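Local structure of Amuc_1102 (7DSZ) at residues C[10-15]-C[70-75]; C[112-117]-C[183-188]; C[150-153]-C[158-161]. The protein is of unsettled function but adopts an immunoglobulin-like fold related to archaeal type IV pilus proteins, and probably plays a pilus-related role. All coordinates share one frame; numbering follows the deposited sequence.

Interaction 1: C[10-15]-C[70-75]; sequences QTTSNP and YIDALT
The carboxylate of Asp72 is gripped by the polar groups of Thr11 and Thr12 in a buried hydrogen-bonded contact that ties the N-terminal loop, just ahead of strand 18-32, to a corner in strand 70-83. Thr12 takes hold of both oxygens. Its backbone N donates to Asp72 OD2 at 2.9 Å, with an N-H...O angle of 149°. Its hydroxyl OG1 donates to Asp72 OD1 at 2.7 Å. Each bond uses the syn lone pair of its oxygen, so the two donors come in on the inner sides of the carboxylate. The threonine can do this because OG1 lies between its own N and carbonyl carbon (chi1 64°), which turns hydroxyl and amide to the same partner. Thr11 adds a third bond from a different direction: its OG1 meets Asp72 OD2 at 3.2 Å, nearly in line with the C-O bond, with the two side chains crossing at about a right angle. The loop is held in shape by an ST turn, in which Ser13 N donates to Thr11 OG1 at 3.0 Å. In the immunoglobulin-like fold, Asp72 marks the point where the strand changes direction, with Ile71 before it packing on Val60 and Tyr143. A water accepts from Asp72 N at 2.9 Å and bonds Ser13 OG at 2.6 Å, thus bridging the same two segments beside the carboxylate. Asp72 OD1 also forms a salt bridge with Arg122 of the second subunit, so the buried charge has a cationic mate that probably stabilises its ionised form. The same subunit also reaches the loop, where its Asn84 donates a hydrogen bond to Thr12 O.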
ATOM      1  N   GLN C  10      -5.748 -19.001  13.291  1.00 65.18           N
ATOM      2  CA  GLN C  10      -6.516 -19.490  14.427  1.00 64.65           C
ATOM      3  C   GLN C  10      -6.652 -18.398  15.485  1.00 62.25           C
ATOM      4  O   GLN C  10      -5.781 -17.535  15.639  1.00 56.11           O
ATOM      5  CB  GLN C  10      -5.858 -20.745  15.016  1.00 64.69           C
ATOM      6  CG  GLN C  10      -5.369 -20.613  16.455  1.00 62.86           C
ATOM      7  CD  GLN C  10      -3.907 -21.000  16.613  1.00 73.41           C
ATOM      8  OE1 GLN C  10      -3.298 -21.565  15.700  1.00 80.13           O
ATOM      9  NE2 GLN C  10      -3.335 -20.685  17.772  1.00 65.01           N
ATOM     10  N   THR C  11      -7.774 -18.434  16.202  1.00 54.68           N
ATOM     11  CA  THR C  11      -8.031 -17.441  17.235  1.00 53.67           C
ATOM     12  C   THR C  11      -6.966 -17.513  18.332  1.00 53.66           C
ATOM     13  O   THR C  11      -6.557 -18.601  18.758  1.00 50.80           O
ATOM     14  CB  THR C  11      -9.442 -17.644  17.819  1.00 55.63           C
ATOM     15  OG1 THR C  11      -9.649 -16.763  18.935  1.00 52.18           O
ATOM     16  CG2 THR C  11      -9.661 -19.099  18.257  1.00 48.01           C
ATOM     17  N   THR C  12      -6.484 -16.339  18.757  1.00 46.35           N
ATOM     18  CA  THR C  12      -5.616 -16.223  19.929  1.00 48.98           C
ATOM     19  C   THR C  12      -6.401 -16.242  21.233  1.00 48.28           C
ATOM     20  O   THR C  12      -5.811 -16.109  22.313  1.00 36.78           O
ATOM     21  CB  THR C  12      -4.798 -14.927  19.871  1.00 43.93           C
ATOM     22  OG1 THR C  12      -5.680 -13.794  19.936  1.00 29.24           O
ATOM     23  CG2 THR C  12      -3.999 -14.864  18.607  1.00 38.58           C
ATOM     24  N   SER C  13      -7.710 -16.383  21.150  1.00 44.98           N
ATOM     25  CA  SER C  13      -8.600 -16.219  22.276  1.00 43.52           C
ATOM     26  C   SER C  13      -9.370 -17.516  22.499  1.00 38.30           C
ATOM     27  O   SER C  13      -9.076 -18.549  21.896  1.00 41.36           O
ATOM     28  CB  SER C  13      -9.522 -15.032  22.016  1.00 51.13           C
ATOM     29  OG  SER C  13      -9.821 -14.925  20.636  1.00 57.27           O
ATOM     30  N   ASN C  14     -10.357 -17.449  23.376  1.00 43.14           N
ATOM     31  CA  ASN C  14     -11.242 -18.577  23.615  1.00 41.21           C
ATOM     32  C   ASN C  14     -11.896 -19.005  22.304  1.00 39.58           C
ATOM     33  O   ASN C  14     -12.635 -18.209  21.704  1.00 38.85           O
ATOM     34  CB  ASN C  14     -12.293 -18.173  24.645  1.00 44.71           C
ATOM     35  CG  ASN C  14     -13.146 -19.336  25.106  1.00 42.05           C
ATOM     36  OD1 ASN C  14     -13.385 -20.285  24.360  1.00 46.87           O
ATOM     37  ND2 ASN C  14     -13.621 -19.261  26.344  1.00 50.88           N
ATOM     38  N   PRO C  15     -11.653 -20.227  21.815  1.00 38.99           N
ATOM     39  CA  PRO C  15     -12.257 -20.639  20.539  1.00 35.28           C
ATOM     40  C   PRO C  15     -13.745 -20.910  20.641  1.00 34.40           C
ATOM     41  O   PRO C  15     -14.415 -20.985  19.602  1.00 37.76           O
ATOM     42  CB  PRO C  15     -11.483 -21.915  20.181  1.00 41.38           C
ATOM     43  CG  PRO C  15     -11.062 -22.460  21.505  1.00 45.18           C
ATOM     44  CD  PRO C  15     -10.765 -21.267  22.364  1.00 38.48           C
ATOM     45  N   TYR C  70     -11.138  -7.058  23.460  1.00 18.85           N
ATOM     46  CA  TYR C  70     -11.083  -7.018  22.004  1.00 20.06           C
ATOM     47  C   TYR C  70     -11.232  -8.423  21.448  1.00 18.71           C
ATOM     48  O   TYR C  70     -10.882  -9.409  22.103  1.00 22.76           O
ATOM     49  CB  TYR C  70      -9.741  -6.486  21.498  1.00 17.60           C
ATOM     50  CG  TYR C  70      -9.459  -5.030  21.694  1.00 19.27           C
ATOM     51  CD1 TYR C  70      -9.065  -4.524  22.932  1.00 19.39           C
ATOM     52  CD2 TYR C  70      -9.532  -4.162  20.619  1.00 22.22           C
ATOM     53  CE1 TYR C  70      -8.768  -3.170  23.083  1.00 23.14           C
ATOM     54  CE2 TYR C  70      -9.254  -2.818  20.758  1.00 21.65           C
ATOM     55  CZ  TYR C  70      -8.869  -2.327  21.992  1.00 22.74           C
ATOM     56  OH  TYR C  70      -8.596  -0.978  22.107  1.00 23.61           O
ATOM     57  N   ILE C  71     -11.714  -8.511  20.208  1.00 20.83           N
ATOM     58  CA  ILE C  71     -11.674  -9.760  19.456  1.00 16.43           C
ATOM     59  C   ILE C  71     -10.624  -9.631  18.355  1.00 23.02           C
ATOM     60  O   ILE C  71     -10.250  -8.527  17.937  1.00 21.35           O
ATOM     61  CB  ILE C  71     -13.040 -10.165  18.862  1.00 19.90           C
ATOM     62  CG1 ILE C  71     -13.538  -9.122  17.852  1.00 18.58           C
ATOM     63  CG2 ILE C  71     -14.075 -10.394  19.984  1.00 22.31           C
ATOM     64  CD1 ILE C  71     -14.859  -9.512  17.143  1.00 17.20           C
ATOM     65  N   ASP C  72     -10.157 -10.791  17.880  1.00 19.22           N
ATOM     66  CA  ASP C  72      -9.071 -10.837  16.901  1.00 18.32           C
ATOM     67  C   ASP C  72      -9.411 -10.080  15.627  1.00 19.08           C
ATOM     68  O   ASP C  72      -8.592  -9.302  15.122  1.00 19.14           O
ATOM     69  CB  ASP C  72      -8.744 -12.282  16.540  1.00 21.17           C
ATOM     70  CG  ASP C  72      -7.925 -12.977  17.590  1.00 32.71           C
ATOM     71  OD1 ASP C  72      -7.118 -12.306  18.272  1.00 24.63           O
ATOM     72  OD2 ASP C  72      -8.083 -14.209  17.704  1.00 28.98           O
ATOM     73  N   ALA C  73     -10.586 -10.352  15.048  1.00 21.04           N
ATOM     74  CA  ALA C  73     -10.909  -9.836  13.718  1.00 18.51           C
ATOM     75  C   ALA C  73     -12.397  -9.981  13.446  1.00 19.99           C
ATOM     76  O   ALA C  73     -13.082 -10.796  14.061  1.00 21.07           O
ATOM     77  CB  ALA C  73     -10.129 -10.557  12.614  1.00 21.34           C
ATOM     78  N   LEU C  74     -12.875  -9.180  12.490  1.00 18.96           N
ATOM     79  CA  LEU C  74     -14.200  -9.292  11.894  1.00 16.67           C
ATOM     80  C   LEU C  74     -14.034  -9.019  10.415  1.00 21.88           C
ATOM     81  O   LEU C  74     -13.310  -8.091  10.037  1.00 19.79           O
ATOM     82  CB  LEU C  74     -15.187  -8.257  12.450  1.00 19.15           C
ATOM     83  CG  LEU C  74     -15.815  -8.408  13.813  1.00 22.38           C
ATOM     84  CD1 LEU C  74     -16.708  -7.206  14.054  1.00 20.55           C
ATOM     85  CD2 LEU C  74     -16.624  -9.724  13.830  1.00 20.32           C
ATOM     86  N   THR C  75     -14.716  -9.787   9.578  1.00 21.38           N
ATOM     87  CA  THR C  75     -14.682  -9.538   8.142  1.00 16.95           C
ATOM     88  C   THR C  75     -15.983  -8.875   7.711  1.00 19.47           C
ATOM     89  O   THR C  75     -17.070  -9.401   7.971  1.00 21.05           O
ATOM     90  CB  THR C  75     -14.442 -10.838   7.373  1.00 21.27           C
ATOM     91  OG1 THR C  75     -13.129 -11.319   7.683  1.00 24.01           O
ATOM     92  CG2 THR C  75     -14.530 -10.595   5.872  1.00 25.70           C
TER
HETATM   93  O   HOH W   1     -11.035 -13.252  19.031  1.00 32.59           O

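Interaction 2: C[112-117]-C[183-188]; sequences SVYLSP and TPFSVF
Tyr114 meets Thr183 and Phe185 through its ring, joining the last residues of strand 109-115, an outermost strand, within this chain, of the smaller antiparallel sheet in this immunoglobulin-like fold, to an ST turn in the long loop before strand 195-196. The methyl CG2 of Thr183 presses on the root of the ring, 3.8 Å from Tyr114 CG, and reaches it obliquely. Further out, Tyr114 CE2 comes to 3.8 Å from Phe185 CD2. These two rings are turned nearly parallel, with 21° between their planes, but slid so far apart (centroids 5.6 Å) that they hardly overlap. With chi1 near -54°, Tyr114 CG stands beside its own backbone N and the ring runs back along the strand, where OH and Ser112 OG share a hydrogen bond of 2.8 Å. A leucine in its place would probably leave Ser112 OG without this partner and open a gap beside the Phe185 ring. The second shell fixes the loop side. Trp51 meets the Phe185 ring edge-to-face, and Tyr114 shares a backbone bond with Leu178. Lys180 NZ is hydrogen-bonded to the carbonyls of Ser186 and Phe188. Two successive type I turns, Thr183 to Ser186 and Phe185 to Phe188, set the path of the chain. Thr183 OG1 donates to Lys180 O and, on the ST-turn side, accepts from Phe185 N at 3.0 Å, with an N-H...O angle of 144°.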
ATOM      1  N   SER C 112     -16.070   1.099   6.847  1.00 16.68           N
ATOM      2  CA  SER C 112     -16.254   1.956   5.682  1.00 15.81           C
ATOM      3  C   SER C 112     -15.644   1.325   4.432  1.00 15.80           C
ATOM      4  O   SER C 112     -14.792   0.434   4.506  1.00 15.56           O
ATOM      5  CB  SER C 112     -15.644   3.352   5.911  1.00 16.28           C
ATOM      6  OG  SER C 112     -14.233   3.280   6.099  1.00 16.99           O
ATOM      7  N   VAL C 113     -16.131   1.792   3.279  1.00 17.10           N
ATOM      8  CA  VAL C 113     -15.522   1.507   1.978  0.50 14.80           C
ATOM      9  C   VAL C 113     -15.740   2.725   1.105  1.00 14.07           C
ATOM     10  O   VAL C 113     -16.579   3.580   1.394  1.00 16.03           O
ATOM     11  CB  VAL C 113     -16.085   0.260   1.251  0.50 15.83           C
ATOM     12  CG1 VAL C 113     -15.498  -0.999   1.830  0.50 17.47           C
ATOM     13  CG2 VAL C 113     -17.609   0.264   1.278  0.50 13.93           C
ATOM     14  N   TYR C 114     -14.957   2.822   0.023  1.00 16.45           N
ATOM     15  CA  TYR C 114     -14.883   4.063  -0.738  1.00 15.03           C
ATOM     16  C   TYR C 114     -14.916   3.800  -2.237  1.00 16.72           C
ATOM     17  O   TYR C 114     -14.426   2.777  -2.713  1.00 18.48           O
ATOM     18  CB  TYR C 114     -13.587   4.849  -0.422  1.00 14.35           C
ATOM     19  CG  TYR C 114     -13.412   5.094   1.072  1.00 13.60           C
ATOM     20  CD1 TYR C 114     -13.028   4.062   1.922  1.00 15.72           C
ATOM     21  CD2 TYR C 114     -13.663   6.349   1.626  1.00 17.31           C
ATOM     22  CE1 TYR C 114     -12.912   4.258   3.280  1.00 16.48           C
ATOM     23  CE2 TYR C 114     -13.527   6.568   3.001  1.00 18.24           C
ATOM     24  CZ  TYR C 114     -13.152   5.507   3.821  1.00 17.82           C
ATOM     25  OH  TYR C 114     -13.017   5.691   5.196  1.00 15.78           O
ATOM     26  N   LEU C 115     -15.441   4.777  -2.978  1.00 17.35           N
ATOM     27  CA  LEU C 115     -15.247   4.854  -4.422  1.00 17.31           C
ATOM     28  C   LEU C 115     -14.504   6.142  -4.759  1.00 17.65           C
ATOM     29  O   LEU C 115     -14.767   7.197  -4.171  1.00 18.13           O
ATOM     30  CB  LEU C 115     -16.595   4.802  -5.172  1.00 17.57           C
ATOM     31  CG  LEU C 115     -17.285   3.439  -5.238  1.00 20.12           C
ATOM     32  CD1 LEU C 115     -18.703   3.626  -5.832  1.00 18.18           C
ATOM     33  CD2 LEU C 115     -16.466   2.369  -6.026  1.00 17.05           C
ATOM     34  N   SER C 116     -13.568   6.061  -5.710  1.00 15.01           N
ATOM     35  CA  SER C 116     -12.764   7.208  -6.085  1.00 16.31           C
ATOM     36  C   SER C 116     -13.608   8.259  -6.805  1.00 17.58           C
ATOM     37  O   SER C 116     -14.704   7.964  -7.294  1.00 18.91           O
ATOM     38  CB  SER C 116     -11.632   6.770  -7.013  1.00 17.92           C
ATOM     39  OG  SER C 116     -12.193   6.367  -8.260  1.00 17.48           O
ATOM     40  N   PRO C 117     -13.101   9.489  -6.914  1.00 17.58           N
ATOM     41  CA  PRO C 117     -13.823  10.493  -7.718  1.00 17.81           C
ATOM     42  C   PRO C 117     -14.045  10.054  -9.154  1.00 20.80           C
ATOM     43  O   PRO C 117     -15.112  10.325  -9.715  1.00 22.29           O
ATOM     44  CB  PRO C 117     -12.921  11.728  -7.626  1.00 24.42           C
ATOM     45  CG  PRO C 117     -12.198  11.563  -6.305  1.00 22.38           C
ATOM     46  CD  PRO C 117     -11.931  10.072  -6.219  1.00 18.11           C
ATOM     47  N   THR C 183      -6.935   4.706   0.293  1.00 18.35           N
ATOM     48  CA  THR C 183      -7.417   6.032  -0.060  1.00 17.02           C
ATOM     49  C   THR C 183      -6.556   7.086   0.616  1.00 21.36           C
ATOM     50  O   THR C 183      -5.811   6.783   1.556  1.00 17.45           O
ATOM     51  CB  THR C 183      -8.875   6.258   0.384  1.00 15.76           C
ATOM     52  OG1 THR C 183      -8.896   6.448   1.809  1.00 18.34           O
ATOM     53  CG2 THR C 183      -9.786   5.092  -0.012  1.00 18.27           C
ATOM     54  N   PRO C 184      -6.663   8.348   0.189  1.00 19.22           N
ATOM     55  CA  PRO C 184      -5.972   9.428   0.913  1.00 20.22           C
ATOM     56  C   PRO C 184      -6.524   9.682   2.306  1.00 17.92           C
ATOM     57  O   PRO C 184      -5.952  10.505   3.036  1.00 17.84           O
ATOM     58  CB  PRO C 184      -6.169  10.660   0.008  1.00 23.00           C
ATOM     59  CG  PRO C 184      -7.204  10.282  -0.990  1.00 28.05           C
ATOM     60  CD  PRO C 184      -7.199   8.798  -1.111  1.00 21.00           C
ATOM     61  N   PHE C 185      -7.603   9.014   2.698  1.00 18.13           N
ATOM     62  CA  PHE C 185      -8.129   9.160   4.050  1.00 18.54           C
ATOM     63  C   PHE C 185      -7.400   8.282   5.063  1.00 19.35           C
ATOM     64  O   PHE C 185      -7.742   8.334   6.249  1.00 17.70           O
ATOM     65  CB  PHE C 185      -9.622   8.814   4.075  1.00 16.81           C
ATOM     66  CG  PHE C 185     -10.452   9.667   3.156  1.00 20.56           C
ATOM     67  CD1 PHE C 185     -10.757  10.981   3.504  1.00 22.54           C
ATOM     68  CD2 PHE C 185     -10.928   9.159   1.959  1.00 18.47           C
ATOM     69  CE1 PHE C 185     -11.529  11.783   2.660  1.00 23.52           C
ATOM     70  CE2 PHE C 185     -11.695   9.948   1.106  1.00 18.15           C
ATOM     71  CZ  PHE C 185     -12.002  11.259   1.453  1.00 18.89           C
ATOM     72  N   SER C 186      -6.410   7.506   4.621  1.00 17.70           N
ATOM     73  CA  SER C 186      -5.821   6.451   5.447  1.00 19.09           C
ATOM     74  C   SER C 186      -5.406   6.951   6.829  1.00 21.12           C
ATOM     75  O   SER C 186      -5.735   6.331   7.847  1.00 21.55           O
ATOM     76  CB  SER C 186      -4.617   5.844   4.727  1.00 21.40           C
ATOM     77  OG  SER C 186      -3.985   4.872   5.554  1.00 23.78           O
ATOM     78  N   VAL C 187      -4.664   8.060   6.897  1.00 19.88           N
ATOM     79  CA  VAL C 187      -4.136   8.472   8.203  1.00 20.28           C
ATOM     80  C   VAL C 187      -5.065   9.409   8.964  1.00 23.65           C
ATOM     81  O   VAL C 187      -4.718   9.824  10.079  1.00 23.06           O
ATOM     82  CB  VAL C 187      -2.756   9.148   8.078  1.00 20.70           C
ATOM     83  CG1 VAL C 187      -1.785   8.239   7.273  1.00 21.66           C
ATOM     84  CG2 VAL C 187      -2.884  10.521   7.458  1.00 21.02           C
ATOM     85  N   PHE C 188      -6.233   9.739   8.421  1.00 18.36           N
ATOM     86  CA  PHE C 188      -7.144  10.684   9.053  1.00 18.33           C
ATOM     87  C   PHE C 188      -8.302   9.965   9.729  1.00 17.44           C
ATOM     88  O   PHE C 188      -8.628   8.829   9.394  1.00 19.66           O
ATOM     89  CB  PHE C 188      -7.664  11.671   8.016  1.00 18.01           C
ATOM     90  CG  PHE C 188      -6.579  12.555   7.466  1.00 19.89           C
ATOM     91  CD1 PHE C 188      -6.165  13.672   8.187  1.00 23.20           C
ATOM     92  CD2 PHE C 188      -5.936  12.244   6.285  1.00 22.97           C
ATOM     93  CE1 PHE C 188      -5.155  14.489   7.707  1.00 27.65           C
ATOM     94  CE2 PHE C 188      -4.903  13.057   5.804  1.00 26.01           C
ATOM     95  CZ  PHE C 188      -4.527  14.185   6.526  1.00 24.31           C
TER

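Interaction 3: C[150-153]-C[158-161]; sequences TYSS and MEKW
Ser152 points its hydroxyl at the backbone of Glu159, with the edge of the Trp161 indole beside it and the glutamate stem alongside. The central bond is short: Ser152 OG donates to Glu159 O at 2.6 Å, arriving in the carbonyl plane on a lone pair with a C=O...OG angle of 137°. Rotation of the serine places OG anti to the backbone N (chi1 176°), extending it from the strand across to the returning loop. Glu159 lays its side chain past the serine rather than toward the bond, so that its CG sits 3.9 Å from Ser152 CB, and the extended chain carries the carboxylate on toward the Thr150 methyl, a loose approach of 4.3 Å between OE2 and CG2. Trp161 is turned so that Ser152 OG lies close to its ring plane, 3.7 Å from CD1. The indole is fixed from outside the two segments: its NE1 donates to Gln137 O on strand 134-143, Tyr136 meets the ring, and Tyr79 and Ala81 of strand 70-83 pack against it. Gln137 N, for its part, is hydrogen-bonded to Ser153 OG. Ser152 OG is engaged a second time, by Glu154 N, so the buried oxygen both donates and accepts. The same Glu159 O also takes a weak bond of 3.2 Å from Trp161 N. The serine thus bonds to a carbonyl that also closes an inverse gamma turn centred on Lys160, in the loop that follows strand 146-152 and folds back on its end.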
ATOM      1  N   THR C 150     -26.153  -8.821   9.270  1.00 21.39           N
ATOM      2  CA  THR C 150     -26.436  -8.428   7.897  1.00 21.88           C
ATOM      3  C   THR C 150     -27.213  -7.122   7.888  1.00 27.45           C
ATOM      4  O   THR C 150     -28.174  -6.956   8.647  1.00 25.74           O
ATOM      5  CB  THR C 150     -27.239  -9.512   7.159  1.00 24.85           C
ATOM      6  OG1 THR C 150     -26.470 -10.715   7.093  1.00 26.62           O
ATOM      7  CG2 THR C 150     -27.573  -9.058   5.750  1.00 26.87           C
ATOM      8  N   TYR C 151     -26.791  -6.193   7.037  1.00 20.75           N
ATOM      9  CA  TYR C 151     -27.549  -4.987   6.740  1.00 19.71           C
ATOM     10  C   TYR C 151     -27.934  -5.027   5.265  1.00 21.65           C
ATOM     11  O   TYR C 151     -27.141  -5.467   4.431  1.00 22.59           O
ATOM     12  CB  TYR C 151     -26.749  -3.704   7.022  1.00 22.47           C
ATOM     13  CG  TYR C 151     -27.189  -2.585   6.107  1.00 22.14           C
ATOM     14  CD1 TYR C 151     -28.288  -1.797   6.418  1.00 21.99           C
ATOM     15  CD2 TYR C 151     -26.528  -2.348   4.896  1.00 22.03           C
ATOM     16  CE1 TYR C 151     -28.724  -0.793   5.540  1.00 24.45           C
ATOM     17  CE2 TYR C 151     -26.947  -1.361   4.026  1.00 22.11           C
ATOM     18  CZ  TYR C 151     -28.044  -0.594   4.340  1.00 24.96           C
ATOM     19  OH  TYR C 151     -28.433   0.389   3.456  1.00 24.92           O
ATOM     20  N   SER C 152     -29.145  -4.573   4.937  1.00 22.19           N
ATOM     21  CA  SER C 152     -29.513  -4.456   3.530  1.00 22.89           C
ATOM     22  C   SER C 152     -30.416  -3.251   3.339  1.00 24.71           C
ATOM     23  O   SER C 152     -31.258  -2.965   4.188  1.00 23.75           O
ATOM     24  CB  SER C 152     -30.229  -5.708   3.011  1.00 26.98           C
ATOM     25  OG  SER C 152     -30.654  -5.504   1.666  1.00 26.42           O
ATOM     26  N   SER C 153     -30.242  -2.554   2.208  1.00 22.38           N
ATOM     27  CA  SER C 153     -31.142  -1.466   1.847  1.00 26.65           C
ATOM     28  C   SER C 153     -32.520  -1.970   1.429  1.00 28.30           C
ATOM     29  O   SER C 153     -33.456  -1.172   1.350  1.00 31.08           O
ATOM     30  CB  SER C 153     -30.551  -0.620   0.708  1.00 25.14           C
ATOM     31  OG  SER C 153     -30.442  -1.380  -0.487  1.00 25.28           O
ATOM     32  N   MET C 158     -36.176  -9.339  -1.679  1.00 55.85           N
ATOM     33  CA  MET C 158     -35.026  -8.634  -2.220  1.00 50.78           C
ATOM     34  C   MET C 158     -33.973  -8.316  -1.166  1.00 48.70           C
ATOM     35  O   MET C 158     -32.992  -7.623  -1.479  1.00 37.97           O
ATOM     36  CB  MET C 158     -35.493  -7.350  -2.902  1.00 53.06           C
ATOM     37  CG  MET C 158     -36.154  -7.602  -4.234  1.00 53.47           C
ATOM     38  SD  MET C 158     -34.908  -8.066  -5.450  1.00 64.53           S
ATOM     39  CE  MET C 158     -34.095  -6.489  -5.697  1.00 52.52           C
ATOM     40  N   GLU C 159     -34.145  -8.810   0.066  1.00 40.92           N
ATOM     41  CA  GLU C 159     -33.240  -8.432   1.148  1.00 39.93           C
ATOM     42  C   GLU C 159     -31.805  -8.820   0.830  1.00 31.68           C
ATOM     43  O   GLU C 159     -30.899  -7.989   0.909  1.00 34.91           O
ATOM     44  CB  GLU C 159     -33.670  -9.063   2.470  1.00 38.29           C
ATOM     45  CG  GLU C 159     -32.815  -8.577   3.640  1.00 40.05           C
ATOM     46  CD  GLU C 159     -32.700  -9.592   4.760  1.00 54.60           C
ATOM     47  OE1 GLU C 159     -33.447 -10.595   4.736  1.00 58.45           O
ATOM     48  OE2 GLU C 159     -31.856  -9.389   5.660  1.00 56.01           O
ATOM     49  N   LYS C 160     -31.574 -10.081   0.483  1.00 27.93           N
ATOM     50  CA  LYS C 160     -30.228 -10.538   0.146  1.00 29.75           C
ATOM     51  C   LYS C 160     -30.024 -10.484  -1.370  1.00 25.09           C
ATOM     52  O   LYS C 160     -29.702 -11.471  -2.033  1.00 29.56           O
ATOM     53  CB  LYS C 160     -29.985 -11.935   0.699  1.00 35.05           C
ATOM     54  CG  LYS C 160     -29.990 -12.022   2.218  1.00 34.16           C
ATOM     55  CD  LYS C 160     -29.602 -13.424   2.666  1.00 45.41           C
ATOM     56  CE  LYS C 160     -29.781 -13.609   4.171  1.00 52.76           C
ATOM     57  NZ  LYS C 160     -29.543 -15.029   4.580  1.00 57.52           N
ATOM     58  N   TRP C 161     -30.198  -9.272  -1.902  1.00 28.47           N
ATOM     59  CA  TRP C 161     -30.151  -9.054  -3.344  1.00 29.21           C
ATOM     60  C   TRP C 161     -28.813  -9.450  -3.954  1.00 30.51           C
ATOM     61  O   TRP C 161     -28.764  -9.738  -5.154  1.00 30.01           O
ATOM     62  CB  TRP C 161     -30.463  -7.586  -3.658  1.00 28.52           C
ATOM     63  CG  TRP C 161     -29.474  -6.614  -3.030  1.00 27.41           C
ATOM     64  CD1 TRP C 161     -29.604  -5.956  -1.838  1.00 30.38           C
ATOM     65  CD2 TRP C 161     -28.212  -6.217  -3.574  1.00 28.49           C
ATOM     66  NE1 TRP C 161     -28.493  -5.168  -1.611  1.00 25.89           N
ATOM     67  CE2 TRP C 161     -27.624  -5.314  -2.662  1.00 25.88           C
ATOM     68  CE3 TRP C 161     -27.516  -6.542  -4.744  1.00 26.21           C
ATOM     69  CZ2 TRP C 161     -26.363  -4.730  -2.888  1.00 20.98           C
ATOM     70  CZ3 TRP C 161     -26.270  -5.959  -4.969  1.00 25.65           C
ATOM     71  CH2 TRP C 161     -25.711  -5.063  -4.046  1.00 22.44           C
TER

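Interaction 2 is buried nearer the middle of the chain, its centre about 10 Å from the chain's centre; interaction 1 is buried about 21 Å from it, beside the second subunit, and interaction 3 is only partly buried. Interactions 1 and 3 both reach the larger mixed sheet, at the corner of strand 70-83 and the end of strand 146-152; interaction 2 engages an outer strand of the smaller sheet. Their chemistry differs accordingly: a charged carboxylate with hydroxyl and amide donors in 1, ring and methyl packing without a cross-segment hydrogen bond in 2, and one serine-to-carbonyl bond in 3. Along the chain, 3 is nested within the loop closed by 2.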